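Local coordinates for iron-binding protein (Staphylococcus epidermidis, PDB 4M7O) that probably binds an iron-containing ligand outside the cell for uptake, as a two-lobed periplasmic solute-binding protein, at residues H23-L28 with E34-L39; V51-K56 with G254-R259; L82-E87 with K124-L129; K95-L100 with V105-V110; K111-Q114 with E118-D121. All coordinates share one frame; numbering follows the deposited sequence.

In the fold
The five contacts show how one chain uses different chemistry at different depths. Contacts 1, 3 and 4 hold helices to the parallel five-stranded sheet through hydrophobic side chains. Contacts 1 and 3 are buried on one face of it, where helices 30-38 and 116-129 lie together; contact 4, only partly buried, packs helix 94-102 on the other face and adds a backbone hydrogen bond. Contact 5 uses helix 116-129 again, nearer its start, where a carboxylate receives a backbone amide beside an alanine methyl. Contact 2 is the surface member, a salt-bridge network between distant parts of the chain, tied to contact 1 through Glu34 and Arg259.

Contact 1 of 5, residues H23-L28 with E34-L39; sequences HRIISL and EILYRL
Strand 25-27 and helix 30-38 come nearest at Ser27 and Leu36, whose CA atoms lie 8.5 Å apart, a gap bridged by side chains and not by backbone bonds. From the helix segment, Leu36 alone makes the contact. Its CD1 continues the chain in an extended line from CA (chi2 171°), and this one methyl meets the strand at two residues. Against Ile25 it touches CG2, 3.8 Å from Leu36 CD1, the two side chains crossing obliquely. Its second neighbour is Ser27, whose CB lies 3.9 Å from Leu36 CD1. Ile25 and Ser27, two positions apart, both point to the helix, so the methyl spans successive inward positions of the strand. The serine offers its carbon here, while OG is hydrogen-bonded to Thr33 OG1 on the same helix. All three touching residues are buried, and Leu36 also packs on Ile45 of the next strand. Within the sheet, Ile25 pairs through its backbone with Val46, and Ile26 with Leu82 and Leu84. A strand, the helix that follows it and a return to the neighbouring parallel strand 45-49 make up a beta-alpha-beta unit, here the first of the Rossmann-like lobe.

Contact 2 of 5, residues V51-K56 with G254-R259; sequences VDDYPK and GDEVSR
A salt-bridge network at the meeting of the protein's two lobes joins the loop after strand 45-49 to the end of the short helix 254-257. Asp53 and Arg259 carry it, approaching from opposite directions. The guanidinium grips the carboxylate end-on with two nitrogens: Arg259 NH1 reaches Asp53 OD1 at 2.8 Å, with an almost straight N-H...O angle of 176°, and Arg259 NH2 reaches Asp53 OD2 at 3.0 Å. Each oxygen uses its syn lone pair, and the two flat groups lie 12° from coplanar, so both bonds run close to the guanidinium plane and fix its rotation. Arginine gets there by staying extended through its first two torsions and then bending at chi3 (-65°).

Glu256, of helix 254-257, supplies a further carboxylate. Its OE1 makes a short but badly angled, weak bond to Arg259 NH2 at 2.7 Å, and its OE2 sits 3.5 Å above one face of the guanidinium, displaced toward the rim. Asp53 OD2 and Glu256 OE1 therefore stand 4.1 Å apart, a proximity of like charges that the shared arginine probably offsets. A third acid joins in, Glu34 of helix 30-38, whose OE2 forms salt bridges with Arg259 NH1 and with Arg263. Just before the arginine in the chain, Ser258 OG and Ser258 N both bond to Gly254 O, from opposite faces of its plane, closing the helix end from which Arg259 sets out. This surface network joins the lobe of the parallel sheet to that of the mixed sheet, as in the two-lobed fold of periplasmic binding proteins.

Contact 3 of 5, residues L82-E87 with K124-L129; sequences LILAHE and KSIGQL
This is a helix packed on a parallel sheet, in the buried core where helix 116-129 lies over strand 82-86. The short axes run nearly antiparallel, at 170°, and approach to 12.0 Å, a separation filled by four apolar side chains. Leu129 is the link to two strand positions. Its CD2 reaches Leu84 CD1 at 3.9 Å, with the two side chains sliding past each other in opposite directions. The same Leu129 methyl meets Leu82 tip to tip, CD2 to Leu82 CD1 being 4.2 Å, so it sits against both inward-pointing leucines of the strand. Leu82, Leu84 and Leu129 all hold CG anti to the backbone N, which throws their methyls out into the gap.

The second link lies one turn back along the helix. Leu84 divides its branches between partners: while CD1 faces Leu129, CD2 serves the side-branch methyl of Ile126, the two side chains meeting at a slant, Leu84 CD2 4.1 Å from Ile126 CG2. Helix 30-38 closes this layer alongside, since Leu36 touches both Leu84 and Ile126 and Ile35 also packs on Ile126. The intervening residues of the strand serve the other surface, where Ile83 and Ala85 meet Leu97 of helix 94-102. A parallel sheet with helices laid over both faces is the three-layer alpha/beta sandwich of a Rossmann-like lobe.

Contact 4 of 5, residues K95-L100 with V105-V110; sequences KVLKSL and VKVVYV
The flat group here is the phenol of Tyr109, met obliquely near its hydroxyl end by Leu97. The nearest approach is Leu97 CD1 to Tyr109 OH at 3.5 Å, with Leu97 CD1 also 3.9 Å from Tyr109 CE1, so one methyl lies aslant against the hydroxyl end of the ring. Leu97 CB helps, at 3.6 Å from the same Tyr109 OH. The tyrosine leans across from the strand with CG beside its own backbone N (chi1 -62°), which carries the ring out to the helix.

Two residues earlier in the strand, Val107 places CG1 4.1 Å from Leu97 CB. At the end where the chain turns, Leu100 and Val105 lie side by side, pointing the same way, with Leu100 CD1 3.9 Å from Val105 CG2. Their backbones are joined as well: Val105 N donates to Leu100 O at 3.2 Å, from above the carbonyl plane, tying the late helix to the residue that leads into the strand.

Helix 94-102 thus runs back over strand 106-110 and links it to strand 82-86 in a beta-alpha-beta unit. Leu100 and Val105 also pack on Ile83 of that neighbouring strand, helix 72-77 borders the helix at Val96 and Leu100, and Val108 and Val110 pack against helix 116-129.

Contact 5 of 5, residues K111-Q114 with E118-D121; sequences KDAQ and ETYD
Ala113 lays its methyl against the first turn of helix 116-129, overlapping the backbone where Glu118 passes into Thr119. Ala113 CB is 3.6 Å from Thr119 N and equally close to Thr119 OG1, and it lies 3.8 Å from Glu118 CB. The methyl is thus wedged among the peptide link and the beginnings of two side chains. Thr119 OG1 is not short of a partner at this place, being hydrogen-bonded to Ser115 O in the turn that leads into the helix.

Glu118 reaches the other way, back along the preceding loop. With its chain extended beyond CG (chi2 169°), it brings OE2 to the amide of the residue after the alanine: Gln114 N donates to Glu118 OE2 at 2.9 Å, with a nearly linear angle of 174°. The donor arrives from well above the carboxylate plane, 46° out of it. The same oxygen rests 3.7 Å from Ala113 CA, so the acid lies along the loop backbone. Glu118 also takes part through its own amide, which bonds to Ser115 OG. A carboxylate in the opening turn would probably be favoured by the helix dipole, and here it also bonds to the incoming chain at Gln114 N, probably helping to hold its path.

The loop carries strand 106-110, at the border of the parallel sheet, over to helix 116-129. Asp112 N is held by Glu87 OE1 from just after strand 82-86, Gln114 OE1 bonds to Phe181 N of helix 181-188 in the other lobe, Pro260 touches both Ala113 and Thr119, and Tyr120 turns away onto the long helix 133-152.

Contact 1 of 5, residues H23-L28 with E34-L39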
# COMPACT_ATOMS: atom_id res chain seq x y z
N HIS A 23 18.47 19.25 -3.28
CA HIS A 23 19.53 18.94 -2.32
C HIS A 23 19.01 18.72 -0.92
O HIS A 23 19.69 18.12 -0.09
CB HIS A 23 20.56 20.07 -2.25
CG HIS A 23 21.25 20.33 -3.55
ND1 HIS A 23 20.85 21.31 -4.42
CD2 HIS A 23 22.32 19.73 -4.12
CE1 HIS A 23 21.64 21.30 -5.48
NE2 HIS A 23 22.54 20.35 -5.32
N ARG A 24 17.80 19.21 -0.66
CA ARG A 24 17.23 19.15 0.68
C ARG A 24 15.77 18.70 0.61
O ARG A 24 14.84 19.51 0.68
CB ARG A 24 17.35 20.52 1.36
CG ARG A 24 18.79 20.98 1.54
CD ARG A 24 18.86 22.26 2.38
NE ARG A 24 18.40 22.03 3.74
CZ ARG A 24 19.18 21.57 4.72
NH1 ARG A 24 20.46 21.30 4.48
NH2 ARG A 24 18.69 21.38 5.94
N ILE A 25 15.58 17.39 0.47
CA ILE A 25 14.26 16.83 0.27
C ILE A 25 13.64 16.43 1.60
O ILE A 25 14.33 15.86 2.46
CB ILE A 25 14.36 15.57 -0.63
CG1 ILE A 25 14.99 15.94 -1.97
CG2 ILE A 25 12.98 14.93 -0.81
CD1 ILE A 25 15.43 14.75 -2.79
N ILE A 26 12.37 16.75 1.78
CA ILE A 26 11.61 16.21 2.90
C ILE A 26 10.59 15.21 2.35
O ILE A 26 9.76 15.55 1.50
CB ILE A 26 10.89 17.31 3.71
CG1 ILE A 26 11.92 18.23 4.38
CG2 ILE A 26 9.97 16.69 4.76
CD1 ILE A 26 11.30 19.40 5.16
N SER A 27 10.66 13.97 2.82
CA SER A 27 9.74 12.92 2.37
C SER A 27 8.75 12.59 3.47
O SER A 27 9.15 12.27 4.59
CB SER A 27 10.51 11.66 1.98
OG SER A 27 9.62 10.66 1.50
N LEU A 28 7.45 12.64 3.15
CA LEU A 28 6.40 12.58 4.17
C LEU A 28 5.59 11.28 4.23
O LEU A 28 4.63 11.19 5.01
CB LEU A 28 5.44 13.77 4.03
CG LEU A 28 6.09 15.12 4.38
CD1 LEU A 28 5.03 16.24 4.44
CD2 LEU A 28 6.85 15.00 5.68
N GLU A 34 11.22 5.26 0.39
CA GLU A 34 11.84 4.05 -0.15
C GLU A 34 12.27 4.26 -1.60
O GLU A 34 13.34 3.82 -2.01
CB GLU A 34 10.88 2.85 -0.04
CG GLU A 34 10.64 2.40 1.40
CD GLU A 34 9.95 1.05 1.47
OE1 GLU A 34 10.25 0.17 0.63
OE2 GLU A 34 9.11 0.87 2.38
N ILE A 35 11.42 4.94 -2.37
CA ILE A 35 11.67 5.17 -3.78
C ILE A 35 12.86 6.12 -3.96
O ILE A 35 13.71 5.89 -4.83
CB ILE A 35 10.43 5.79 -4.46
CG1 ILE A 35 9.26 4.79 -4.47
CG2 ILE A 35 10.76 6.24 -5.88
CD1 ILE A 35 7.94 5.41 -4.87
N LEU A 36 12.91 7.18 -3.17
CA LEU A 36 14.02 8.14 -3.21
C LEU A 36 15.35 7.45 -2.98
O LEU A 36 16.34 7.73 -3.67
CB LEU A 36 13.82 9.25 -2.18
CG LEU A 36 12.76 10.29 -2.56
CD1 LEU A 36 12.46 11.23 -1.38
CD2 LEU A 36 13.27 11.07 -3.78
N TYR A 37 15.39 6.55 -2.00
CA TYR A 37 16.62 5.82 -1.70
C TYR A 37 16.98 4.92 -2.88
O TYR A 37 18.15 4.83 -3.24
CB TYR A 37 16.47 4.98 -0.42
CG TYR A 37 17.03 5.64 0.82
CD1 TYR A 37 16.29 6.55 1.55
CD2 TYR A 37 18.31 5.33 1.27
CE1 TYR A 37 16.79 7.12 2.69
CE2 TYR A 37 18.82 5.92 2.41
CZ TYR A 37 18.06 6.82 3.11
OH TYR A 37 18.56 7.42 4.23
N ARG A 38 15.98 4.28 -3.49
CA ARG A 38 16.27 3.37 -4.62
C ARG A 38 16.70 4.14 -5.87
O ARG A 38 17.29 3.58 -6.79
CB ARG A 38 15.08 2.44 -4.91
CG ARG A 38 14.83 1.37 -3.84
CD ARG A 38 15.99 0.37 -3.72
NE ARG A 38 16.27 -0.30 -4.99
CZ ARG A 38 15.56 -1.31 -5.49
NH1 ARG A 38 14.51 -1.78 -4.83
NH2 ARG A 38 15.89 -1.84 -6.65
N LEU A 39 16.42 5.44 -5.89
CA LEU A 39 16.86 6.29 -7.00
C LEU A 39 18.28 6.81 -6.78
O LEU A 39 18.85 7.45 -7.67
CB LEU A 39 15.89 7.47 -7.20
CG LEU A 39 14.48 7.08 -7.67
CD1 LEU A 39 13.65 8.32 -8.00
CD2 LEU A 39 14.55 6.15 -8.87

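Contact 2 of 5, residues V51-K56 with G254-R259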
# COMPACT_ATOMS: atom_id res chain seq x y z
N VAL A 51 6.91 7.80 10.90
CA VAL A 51 6.62 6.38 10.70
C VAL A 51 7.47 5.74 9.60
O VAL A 51 7.22 4.61 9.20
CB VAL A 51 5.12 6.12 10.44
CG1 VAL A 51 4.30 6.50 11.67
CG2 VAL A 51 4.62 6.89 9.20
N ASP A 52 8.49 6.44 9.11
CA ASP A 52 9.41 5.82 8.16
C ASP A 52 10.24 4.71 8.82
O ASP A 52 10.80 4.90 9.89
CB ASP A 52 10.32 6.87 7.52
CG ASP A 52 9.66 7.56 6.34
OD1 ASP A 52 8.80 8.45 6.54
OD2 ASP A 52 9.97 7.19 5.19
N ASP A 53 10.29 3.54 8.16
CA ASP A 53 10.83 2.31 8.76
C ASP A 53 11.79 1.58 7.82
O ASP A 53 12.26 0.48 8.13
CB ASP A 53 9.69 1.35 9.12
CG ASP A 53 8.66 1.19 7.98
OD1 ASP A 53 9.00 1.44 6.79
OD2 ASP A 53 7.50 0.81 8.26
N TYR A 54 12.06 2.17 6.66
CA TYR A 54 12.87 1.50 5.65
C TYR A 54 13.56 2.55 4.79
O TYR A 54 12.93 3.52 4.37
CB TYR A 54 12.00 0.56 4.78
CG TYR A 54 12.81 -0.46 4.01
CD1 TYR A 54 13.33 -0.17 2.75
CD2 TYR A 54 13.07 -1.71 4.55
CE1 TYR A 54 14.08 -1.13 2.05
CE2 TYR A 54 13.82 -2.65 3.86
CZ TYR A 54 14.32 -2.36 2.62
OH TYR A 54 15.06 -3.31 1.95
N PRO A 55 14.85 2.35 4.51
CA PRO A 55 15.63 1.18 4.94
C PRO A 55 16.10 1.27 6.38
O PRO A 55 15.63 2.13 7.13
CB PRO A 55 16.84 1.21 3.99
CG PRO A 55 17.00 2.67 3.66
CD PRO A 55 15.58 3.19 3.55
N LYS A 56 17.00 0.38 6.77
CA LYS A 56 17.52 0.33 8.12
C LYS A 56 18.10 1.70 8.46
O LYS A 56 18.84 2.28 7.66
CB LYS A 56 18.63 -0.71 8.21
CG LYS A 56 19.33 -0.79 9.55
CD LYS A 56 20.35 -1.95 9.54
CE LYS A 56 20.82 -2.30 10.93
NZ LYS A 56 21.18 -1.09 11.70
N GLY A 254 -2.78 -4.70 5.71
CA GLY A 254 -3.11 -4.19 4.39
C GLY A 254 -2.24 -3.04 3.97
O GLY A 254 -1.82 -2.95 2.81
N ASP A 255 -1.96 -2.15 4.92
CA ASP A 255 -1.10 -1.00 4.66
C ASP A 255 0.34 -1.42 4.34
O ASP A 255 1.00 -0.79 3.52
CB ASP A 255 -1.13 -0.01 5.83
CG ASP A 255 -2.48 0.70 5.97
OD1 ASP A 255 -3.25 0.73 4.98
OD2 ASP A 255 -2.76 1.24 7.07
N GLU A 256 0.83 -2.47 4.99
CA GLU A 256 2.14 -3.00 4.64
C GLU A 256 2.15 -3.68 3.27
O GLU A 256 2.92 -3.29 2.39
CB GLU A 256 2.67 -3.95 5.71
CG GLU A 256 3.20 -3.25 6.94
CD GLU A 256 4.26 -2.20 6.61
OE1 GLU A 256 4.05 -1.02 6.95
OE2 GLU A 256 5.31 -2.57 6.02
N VAL A 257 1.29 -4.67 3.06
CA VAL A 257 1.36 -5.39 1.79
C VAL A 257 1.05 -4.54 0.57
O VAL A 257 1.57 -4.80 -0.52
CB VAL A 257 0.50 -6.67 1.77
CG1 VAL A 257 0.79 -7.49 2.99
CG2 VAL A 257 -0.95 -6.32 1.70
N SER A 258 0.22 -3.52 0.73
CA SER A 258 -0.15 -2.69 -0.41
C SER A 258 0.67 -1.40 -0.46
O SER A 258 0.30 -0.46 -1.18
CB SER A 258 -1.65 -2.39 -0.42
OG SER A 258 -2.01 -1.45 0.58
N ARG A 259 1.77 -1.33 0.28
CA ARG A 259 2.59 -0.13 0.25
C ARG A 259 3.13 0.07 -1.16
O ARG A 259 3.85 -0.80 -1.69
CB ARG A 259 3.75 -0.21 1.24
CG ARG A 259 4.63 1.06 1.23
CD ARG A 259 5.77 0.95 2.23
NE ARG A 259 5.31 0.89 3.62
CZ ARG A 259 6.11 1.01 4.67
NH1 ARG A 259 7.43 1.18 4.51
NH2 ARG A 259 5.61 0.97 5.90

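Contact 3 of 5, residues L82-E87 with K124-L129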
# COMPACT_ATOMS: atom_id res chain seq x y z
N LEU A 82 12.49 20.58 -1.71
CA LEU A 82 11.43 19.70 -2.18
C LEU A 82 10.74 19.01 -1.00
O LEU A 82 11.41 18.44 -0.14
CB LEU A 82 11.98 18.64 -3.13
CG LEU A 82 10.96 17.59 -3.58
CD1 LEU A 82 9.90 18.23 -4.47
CD2 LEU A 82 11.64 16.42 -4.30
N ILE A 83 9.42 19.08 -0.96
CA ILE A 83 8.67 18.26 -0.01
C ILE A 83 7.83 17.28 -0.80
O ILE A 83 6.88 17.66 -1.49
CB ILE A 83 7.74 19.09 0.87
CG1 ILE A 83 8.53 20.12 1.67
CG2 ILE A 83 6.94 18.17 1.81
CD1 ILE A 83 7.65 21.13 2.37
N LEU A 84 8.18 16.01 -0.66
CA LEU A 84 7.57 14.98 -1.48
C LEU A 84 6.52 14.27 -0.63
O LEU A 84 6.84 13.40 0.20
CB LEU A 84 8.65 14.01 -1.96
CG LEU A 84 8.19 13.00 -3.01
CD1 LEU A 84 7.63 13.71 -4.21
CD2 LEU A 84 9.34 12.07 -3.40
N ALA A 85 5.26 14.64 -0.85
CA ALA A 85 4.15 14.09 -0.07
C ALA A 85 3.31 13.15 -0.93
O ALA A 85 3.70 12.80 -2.05
CB ALA A 85 3.28 15.20 0.50
N HIS A 86 2.15 12.76 -0.42
CA HIS A 86 1.32 11.75 -1.06
C HIS A 86 -0.09 12.28 -1.24
O HIS A 86 -0.56 13.07 -0.40
CB HIS A 86 1.29 10.52 -0.17
CG HIS A 86 0.93 9.26 -0.89
ND1 HIS A 86 -0.29 8.63 -0.72
CD2 HIS A 86 1.63 8.48 -1.75
CE1 HIS A 86 -0.33 7.54 -1.45
NE2 HIS A 86 0.83 7.42 -2.09
N GLU A 87 -0.77 11.87 -2.31
CA GLU A 87 -2.15 12.29 -2.55
C GLU A 87 -3.03 12.02 -1.34
O GLU A 87 -3.91 12.81 -1.03
CB GLU A 87 -2.73 11.60 -3.80
CG GLU A 87 -4.09 12.13 -4.23
CD GLU A 87 -4.71 11.32 -5.37
OE1 GLU A 87 -4.04 10.40 -5.90
OE2 GLU A 87 -5.87 11.61 -5.72
N LYS A 124 8.37 6.36 -12.08
CA LYS A 124 8.75 7.21 -13.20
C LYS A 124 8.50 8.69 -12.93
O LYS A 124 9.30 9.54 -13.32
CB LYS A 124 8.00 6.80 -14.47
CG LYS A 124 8.48 5.50 -15.09
N SER A 125 7.39 9.01 -12.27
CA SER A 125 7.05 10.40 -11.97
C SER A 125 8.09 11.02 -11.07
O SER A 125 8.56 12.13 -11.32
CB SER A 125 5.68 10.49 -11.30
OG SER A 125 4.65 10.37 -12.26
N ILE A 126 8.46 10.29 -10.02
CA ILE A 126 9.45 10.78 -9.07
C ILE A 126 10.83 10.84 -9.73
O ILE A 126 11.63 11.73 -9.45
CB ILE A 126 9.51 9.92 -7.80
CG1 ILE A 126 8.17 10.00 -7.07
CG2 ILE A 126 10.68 10.37 -6.88
CD1 ILE A 126 8.04 8.99 -5.95
N GLY A 127 11.09 9.89 -10.63
CA GLY A 127 12.33 9.90 -11.39
C GLY A 127 12.44 11.15 -12.25
O GLY A 127 13.50 11.77 -12.32
N GLN A 128 11.35 11.53 -12.90
CA GLN A 128 11.40 12.69 -13.78
C GLN A 128 11.46 13.98 -12.98
O GLN A 128 12.10 14.94 -13.39
CB GLN A 128 10.21 12.71 -14.73
CG GLN A 128 10.22 13.90 -15.67
CD GLN A 128 9.25 13.72 -16.83
OE1 GLN A 128 8.42 12.81 -16.81
NE2 GLN A 128 9.37 14.57 -17.84
N LEU A 129 10.82 13.98 -11.81
CA LEU A 129 10.80 15.15 -10.94
C LEU A 129 12.20 15.48 -10.43
O LEU A 129 12.61 16.64 -10.41
CB LEU A 129 9.84 14.90 -9.76
CG LEU A 129 9.88 15.89 -8.60
CD1 LEU A 129 9.43 17.28 -9.03
CD2 LEU A 129 9.05 15.41 -7.42

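Contact 4 of 5, residues K95-L100 with V105-V110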
# COMPACT_ATOMS: atom_id res chain seq x y z
N LYS A 95 -3.13 21.34 4.65
CA LYS A 95 -3.44 22.53 5.43
C LYS A 95 -2.17 23.28 5.81
O LYS A 95 -2.15 24.51 5.85
CB LYS A 95 -4.17 22.14 6.72
CG LYS A 95 -5.47 21.35 6.53
CD LYS A 95 -6.00 20.88 7.89
CE LYS A 95 -7.24 20.01 7.76
NZ LYS A 95 -8.44 20.75 7.28
N VAL A 96 -1.11 22.53 6.09
CA VAL A 96 0.15 23.11 6.52
C VAL A 96 1.09 23.35 5.33
O VAL A 96 1.74 24.39 5.24
CB VAL A 96 0.84 22.22 7.58
CG1 VAL A 96 2.19 22.80 8.01
CG2 VAL A 96 -0.08 22.01 8.79
N LEU A 97 1.15 22.39 4.41
CA LEU A 97 2.06 22.50 3.27
C LEU A 97 1.76 23.69 2.36
O LEU A 97 2.65 24.19 1.70
CB LEU A 97 2.09 21.20 2.46
CG LEU A 97 2.61 19.98 3.23
CD1 LEU A 97 2.46 18.71 2.41
CD2 LEU A 97 4.07 20.18 3.67
N LYS A 98 0.50 24.13 2.32
CA LYS A 98 0.12 25.28 1.52
C LYS A 98 0.97 26.50 1.87
O LYS A 98 1.32 27.29 1.00
CB LYS A 98 -1.37 25.62 1.70
CG LYS A 98 -2.31 24.72 0.91
N SER A 99 1.30 26.63 3.15
CA SER A 99 2.19 27.68 3.61
C SER A 99 3.59 27.55 3.01
O SER A 99 4.14 28.53 2.52
CB SER A 99 2.29 27.67 5.14
OG SER A 99 1.05 28.05 5.72
N LEU A 100 4.15 26.34 3.03
CA LEU A 100 5.49 26.11 2.49
C LEU A 100 5.54 26.46 1.00
O LEU A 100 6.44 27.18 0.55
CB LEU A 100 5.93 24.67 2.73
CG LEU A 100 6.64 24.37 4.06
CD1 LEU A 100 8.04 24.95 4.07
CD2 LEU A 100 5.85 24.87 5.27
N VAL A 105 8.68 26.75 -1.68
CA VAL A 105 9.18 25.39 -1.62
C VAL A 105 8.36 24.55 -2.59
O VAL A 105 7.13 24.68 -2.64
CB VAL A 105 9.09 24.83 -0.19
CG1 VAL A 105 9.44 23.36 -0.17
CG2 VAL A 105 10.01 25.60 0.75
N LYS A 106 9.02 23.71 -3.38
CA LYS A 106 8.33 22.83 -4.32
C LYS A 106 7.62 21.73 -3.52
O LYS A 106 8.26 20.97 -2.79
CB LYS A 106 9.35 22.23 -5.30
CG LYS A 106 8.78 21.21 -6.29
CD LYS A 106 7.99 21.87 -7.43
CE LYS A 106 7.49 20.81 -8.42
NZ LYS A 106 6.74 21.40 -9.57
N VAL A 107 6.29 21.68 -3.63
CA VAL A 107 5.52 20.69 -2.88
C VAL A 107 4.78 19.77 -3.83
O VAL A 107 3.97 20.22 -4.64
CB VAL A 107 4.49 21.37 -1.95
CG1 VAL A 107 3.65 20.31 -1.23
CG2 VAL A 107 5.20 22.29 -0.95
N VAL A 108 5.06 18.47 -3.73
CA VAL A 108 4.48 17.50 -4.66
C VAL A 108 3.71 16.40 -3.94
O VAL A 108 4.20 15.81 -2.97
CB VAL A 108 5.56 16.87 -5.56
CG1 VAL A 108 4.96 15.77 -6.43
CG2 VAL A 108 6.19 17.95 -6.43
N TYR A 109 2.50 16.12 -4.42
CA TYR A 109 1.69 15.03 -3.90
C TYR A 109 1.69 13.84 -4.86
O TYR A 109 0.98 13.85 -5.86
CB TYR A 109 0.25 15.51 -3.67
CG TYR A 109 0.14 16.61 -2.64
CD1 TYR A 109 0.13 16.32 -1.29
CD2 TYR A 109 0.06 17.95 -3.03
CE1 TYR A 109 0.02 17.32 -0.34
CE2 TYR A 109 -0.05 18.96 -2.08
CZ TYR A 109 -0.06 18.64 -0.74
OH TYR A 109 -0.16 19.61 0.22
N VAL A 110 2.49 12.82 -4.54
CA VAL A 110 2.56 11.64 -5.41
C VAL A 110 1.21 10.93 -5.42
O VAL A 110 0.62 10.68 -4.37
CB VAL A 110 3.63 10.67 -4.92
CG1 VAL A 110 3.73 9.48 -5.87
CG2 VAL A 110 4.98 11.38 -4.80

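Contact 5 of 5, residues K111-Q114 with E118-D121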
# COMPACT_ATOMS: atom_id res chain seq x y z
N LYS A 111 0.71 10.61 -6.61
CA LYS A 111 -0.62 10.03 -6.72
C LYS A 111 -0.73 8.73 -5.91
O LYS A 111 0.24 8.00 -5.76
CB LYS A 111 -1.02 9.82 -8.19
CG LYS A 111 -0.75 8.44 -8.74
CD LYS A 111 -1.66 8.11 -9.91
N ASP A 112 -1.92 8.49 -5.37
CA ASP A 112 -2.21 7.29 -4.60
C ASP A 112 -2.38 6.09 -5.54
O ASP A 112 -3.43 5.92 -6.16
CB ASP A 112 -3.50 7.50 -3.81
CG ASP A 112 -3.75 6.42 -2.77
OD1 ASP A 112 -2.83 5.62 -2.48
OD2 ASP A 112 -4.87 6.38 -2.23
N ALA A 113 -1.35 5.24 -5.65
CA ALA A 113 -1.42 4.10 -6.58
C ALA A 113 -2.36 3.02 -6.07
O ALA A 113 -2.23 2.56 -4.93
CB ALA A 113 -0.04 3.53 -6.82
N GLN A 114 -3.30 2.60 -6.91
CA GLN A 114 -4.22 1.52 -6.54
C GLN A 114 -4.06 0.28 -7.42
O GLN A 114 -4.97 -0.53 -7.53
CB GLN A 114 -5.67 2.02 -6.56
CG GLN A 114 -6.07 2.87 -5.34
CD GLN A 114 -5.94 2.13 -4.00
OE1 GLN A 114 -6.51 1.04 -3.80
NE2 GLN A 114 -5.18 2.72 -3.07
N GLU A 118 0.25 1.33 -11.54
CA GLU A 118 0.20 2.71 -11.10
C GLU A 118 1.36 2.98 -10.17
O GLU A 118 1.86 4.10 -10.09
CB GLU A 118 -1.14 3.00 -10.41
CG GLU A 118 -2.30 3.26 -11.38
CD GLU A 118 -3.65 3.29 -10.68
OE1 GLU A 118 -4.64 2.86 -11.30
OE2 GLU A 118 -3.71 3.75 -9.51
N THR A 119 1.80 1.95 -9.46
CA THR A 119 2.97 2.06 -8.61
C THR A 119 4.20 2.36 -9.48
O THR A 119 4.99 3.25 -9.16
CB THR A 119 3.20 0.78 -7.80
OG1 THR A 119 2.06 0.55 -6.95
CG2 THR A 119 4.46 0.88 -6.95
N TYR A 120 4.34 1.61 -10.57
CA TYR A 120 5.42 1.84 -11.53
C TYR A 120 5.32 3.27 -12.04
O TYR A 120 6.34 3.94 -12.21
CB TYR A 120 5.33 0.87 -12.71
CG TYR A 120 5.48 -0.59 -12.35
CD1 TYR A 120 6.16 -0.99 -11.20
CD2 TYR A 120 4.96 -1.58 -13.18
CE1 TYR A 120 6.30 -2.36 -10.89
CE2 TYR A 120 5.09 -2.92 -12.87
CZ TYR A 120 5.76 -3.31 -11.73
OH TYR A 120 5.87 -4.65 -11.46
N ASP A 121 4.09 3.73 -12.29
CA ASP A 121 3.88 5.11 -12.71
C ASP A 121 4.55 6.09 -11.75
O ASP A 121 5.23 7.00 -12.20
CB ASP A 121 2.40 5.46 -12.82
CG ASP A 121 1.76 4.91 -14.08
OD1 ASP A 121 2.50 4.43 -14.97
OD2 ASP A 121 0.52 4.98 -14.18